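Local coordinates for protein Serpin48 (Tenebrio molitor, PDB 3OZQ) that is a serpin that specifically inhibits SPE, a protease of insect innate immunity, probably through the serine-protease inhibition general to its family, at residues Ser50-Arg53 with Gly54-Glu58; Lys280-Leu283 with Lys284-Val288. All coordinates share one frame; numbering follows the deposited sequence.

Contact 1. Residues Ser50-Arg53 with Gly54-Glu58; sequences SGCR and GDTAE
The turn into helix 54-63 of the serpin fold brings C52 and R53, at the end of the short link from helix 38-50, against T56 and A57 in the first turn of the new helix. One backbone bond and one set of apolar contacts join the two parts. In the backbone bond, the carbonyl of R53 is turned toward the opening helical turn, and the amide of A57 reaches it from four residues on. This bond is nearly straight, with an N-H...O angle of 170° at A57 N, yet at 3.3 Å from A57 N to R53 O it is weak. T56 leans on the same oxygen, its CB lying 3.3 Å from R53 O. The next bond of the series, from E58 N to G54 O at 3.2 Å, carries the helical pattern onward.

The apolar contacts belong to C52, which points its side chain toward the helix. Its CB meets the methyl of A57, 3.5 Å from C52 CB to A57 CB. With the sulfur beside its own backbone N (chi1 -70°), SG continues to the methyl of T56, 3.5 Å from C52 SG to T56 CG2. The threonine divides its branches: CG2 serves the cysteine, while OG1 accepts a weak hydrogen bond from the amide of D297. L298 touches C52 from the same loop. G54, with phi at +59°, takes up a backbone conformation that favours glycine. Such an entry into a helix, with small side chains packed against its first turn, is a short interhelical link that places the R53 carbonyl for the first i to i+4 bond of helix 54-63 in the serpin fold.

Contact 2. Residues Lys280-Leu283 with Lys284-Val288; sequences KKVL and KKLGV
L283 and V288 meet where helix 279-286 ends in a Schellman motif, G287 being the residue that departs from helical geometry with a positive phi. Among the backbone bonds, K284 N to K280 O is a sound helical one at 2.9 Å. Toward the C-terminal end of the helix, i to i+3 bonds join the i to i+4 pattern, and both are weak: V282 O receives the amides of K285 and L286. The oxygen of L283 gathers three donors, weakly from L286 N and G287 N. The third, V288 N at 3.1 Å from L283 O, makes the six-to-one bond of the motif and is the straightest of them (157°), arriving above the carbonyl plane, 36° out of it.

Apolar contacts accompany the closure. V282 and L286 lie side by side, 3.9 Å from V282 CG1 to L286 CD1, and that valine methyl, anti to the backbone N (chi1 170°), is the branch that reaches the leucine. Across the motif itself L283 CB faces V288 CB at 4.2 Å, a hydrophobic partnership bracketing the glycine. F18 of helix 10-29 touches both leucines, while I60 and V63 of helix 54-63 receive V288.

Charged chains make up the remaining group. K280 and K284 run alongside each other in the same direction, touching through methylene carbons, K280 CE to K284 CD at 4.2 Å, with their ammonium nitrogens, K280 NZ and K284 NZ, 5.1 Å apart.

Contacts 1 and 2 illustrate the two ends of helices in one fold: residues 50-58 show a chain turning into helix 54-63, residues 280-288 a chain turning out of helix 279-286. Their centres stand about 16 Å apart and their nearest atoms about 6 Å, so they do not touch directly. Helix 54-63 nevertheless connects them, since residues 54-58 of contact 1 form its first turn and I60 and V63 further along it pack on V288 of contact 2. The chain that leaves contact 2 also returns to contact 1, where A291, D297 and L298 meet T56, R53 and C52, while F292 lies against K280, L283 and K284.

Contact 1. Residues Ser50-Arg53 with Gly54-Glu58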
# COMPACT_ATOMS: atom_id res chain seq x y z
N SER A 50 14.21 7.34 12.20
CA SER A 50 15.36 6.90 12.96
C SER A 50 16.57 7.82 12.79
O SER A 50 17.46 7.83 13.65
CB SER A 50 15.74 5.46 12.62
OG SER A 50 16.52 5.39 11.46
N GLY A 51 16.59 8.59 11.70
CA GLY A 51 17.68 9.51 11.42
C GLY A 51 17.35 10.93 11.83
O GLY A 51 18.13 11.85 11.59
N CYS A 52 16.18 11.10 12.44
CA CYS A 52 15.72 12.40 12.92
C CYS A 52 15.97 12.54 14.42
O CYS A 52 16.35 11.57 15.08
CB CYS A 52 14.22 12.58 12.67
SG CYS A 52 13.74 12.79 10.93
N ARG A 53 15.73 13.73 14.95
CA ARG A 53 15.98 14.00 16.35
C ARG A 53 14.95 14.94 16.94
O ARG A 53 14.25 15.64 16.21
CB ARG A 53 17.36 14.64 16.51
CG ARG A 53 18.51 13.70 16.22
CD ARG A 53 18.72 12.76 17.39
NE ARG A 53 19.16 11.43 16.99
CZ ARG A 53 20.17 11.19 16.16
NH1 ARG A 53 20.85 12.19 15.62
NH2 ARG A 53 20.49 9.93 15.86
N GLY A 54 14.87 14.96 18.26
CA GLY A 54 14.04 15.93 18.96
C GLY A 54 12.58 15.88 18.61
O GLY A 54 11.98 14.81 18.54
N ASP A 55 11.98 17.04 18.40
CA ASP A 55 10.56 17.09 18.11
C ASP A 55 10.24 16.55 16.70
O ASP A 55 9.18 15.96 16.49
CB ASP A 55 10.00 18.50 18.33
CG ASP A 55 10.01 18.91 19.80
OD1 ASP A 55 11.05 18.72 20.47
OD2 ASP A 55 8.97 19.42 20.30
N THR A 56 11.16 16.75 15.76
CA THR A 56 11.06 16.14 14.43
C THR A 56 10.75 14.65 14.52
O THR A 56 9.71 14.19 14.05
CB THR A 56 12.36 16.28 13.62
OG1 THR A 56 12.69 17.66 13.46
CG2 THR A 56 12.20 15.65 12.26
N ALA A 57 11.67 13.88 15.11
CA ALA A 57 11.51 12.44 15.19
C ALA A 57 10.29 12.04 16.02
O ALA A 57 9.64 11.03 15.74
CB ALA A 57 12.75 11.79 15.75
N GLU A 58 10.00 12.85 17.03
CA GLU A 58 8.91 12.56 17.95
C GLU A 58 7.55 12.70 17.28
O GLU A 58 6.64 11.91 17.52
CB GLU A 58 8.99 13.46 19.18
CG GLU A 58 7.90 13.21 20.22
CD GLU A 58 7.92 11.79 20.75
OE1 GLU A 58 8.96 11.10 20.60
OE2 GLU A 58 6.89 11.35 21.32

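Contact 2. Residues Lys280-Leu283 with Lys284-Val288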
# COMPACT_ATOMS: atom_id res chain seq x y z
N LYS A 280 3.98 13.16 1.14
CA LYS A 280 4.23 14.39 1.90
C LYS A 280 2.91 15.10 2.17
O LYS A 280 2.63 15.53 3.28
CB LYS A 280 5.18 15.33 1.15
CG LYS A 280 5.28 16.68 1.83
CD LYS A 280 6.31 17.61 1.17
CE LYS A 280 6.53 18.86 2.03
NZ LYS A 280 7.05 20.04 1.25
N LYS A 281 2.13 15.26 1.12
CA LYS A 281 0.78 15.80 1.22
C LYS A 281 -0.05 15.02 2.23
O LYS A 281 -0.70 15.61 3.09
CB LYS A 281 0.11 15.74 -0.15
CG LYS A 281 -1.34 16.20 -0.16
CD LYS A 281 -1.92 16.22 -1.56
CE LYS A 281 -1.12 17.11 -2.47
NZ LYS A 281 -1.63 17.05 -3.87
N VAL A 282 -0.02 13.70 2.13
CA VAL A 282 -0.77 12.88 3.08
C VAL A 282 -0.28 13.12 4.51
O VAL A 282 -1.08 13.46 5.38
CB VAL A 282 -0.69 11.37 2.74
CG1 VAL A 282 -1.28 10.52 3.87
CG2 VAL A 282 -1.39 11.07 1.41
N LEU A 283 1.02 12.96 4.73
CA LEU A 283 1.56 12.99 6.08
C LEU A 283 1.40 14.35 6.76
O LEU A 283 1.25 14.43 7.97
CB LEU A 283 3.02 12.52 6.10
CG LEU A 283 3.12 11.04 5.72
CD1 LEU A 283 4.56 10.57 5.54
CD2 LEU A 283 2.40 10.20 6.78
N LYS A 284 1.42 15.41 5.96
CA LYS A 284 1.20 16.75 6.48
C LYS A 284 -0.17 16.87 7.13
O LYS A 284 -0.29 17.46 8.20
CB LYS A 284 1.39 17.83 5.40
CG LYS A 284 2.85 18.22 5.17
CD LYS A 284 3.00 19.37 4.18
CE LYS A 284 2.97 20.72 4.88
NZ LYS A 284 4.31 21.15 5.38
N LYS A 285 -1.20 16.32 6.50
CA LYS A 285 -2.54 16.38 7.08
C LYS A 285 -2.64 15.54 8.35
O LYS A 285 -3.47 15.81 9.21
CB LYS A 285 -3.61 15.95 6.07
CG LYS A 285 -4.08 17.05 5.14
CD LYS A 285 -4.88 18.12 5.87
CE LYS A 285 -6.12 17.53 6.56
NZ LYS A 285 -6.92 18.57 7.25
N LEU A 286 -1.77 14.54 8.47
CA LEU A 286 -1.82 13.59 9.58
C LEU A 286 -0.98 13.98 10.80
O LEU A 286 -1.09 13.35 11.85
CB LEU A 286 -1.38 12.20 9.11
CG LEU A 286 -2.26 11.60 8.00
CD1 LEU A 286 -1.84 10.17 7.73
CD2 LEU A 286 -3.72 11.67 8.41
N GLY A 287 -0.13 14.99 10.64
CA GLY A 287 0.61 15.53 11.78
C GLY A 287 2.12 15.67 11.67
O GLY A 287 2.75 16.16 12.60
N VAL A 288 2.70 15.22 10.56
CA VAL A 288 4.13 15.41 10.35
C VAL A 288 4.37 16.77 9.71
O VAL A 288 4.02 16.99 8.54
CB VAL A 288 4.74 14.33 9.45
CG1 VAL A 288 6.23 14.59 9.25
CG2 VAL A 288 4.51 12.95 10.02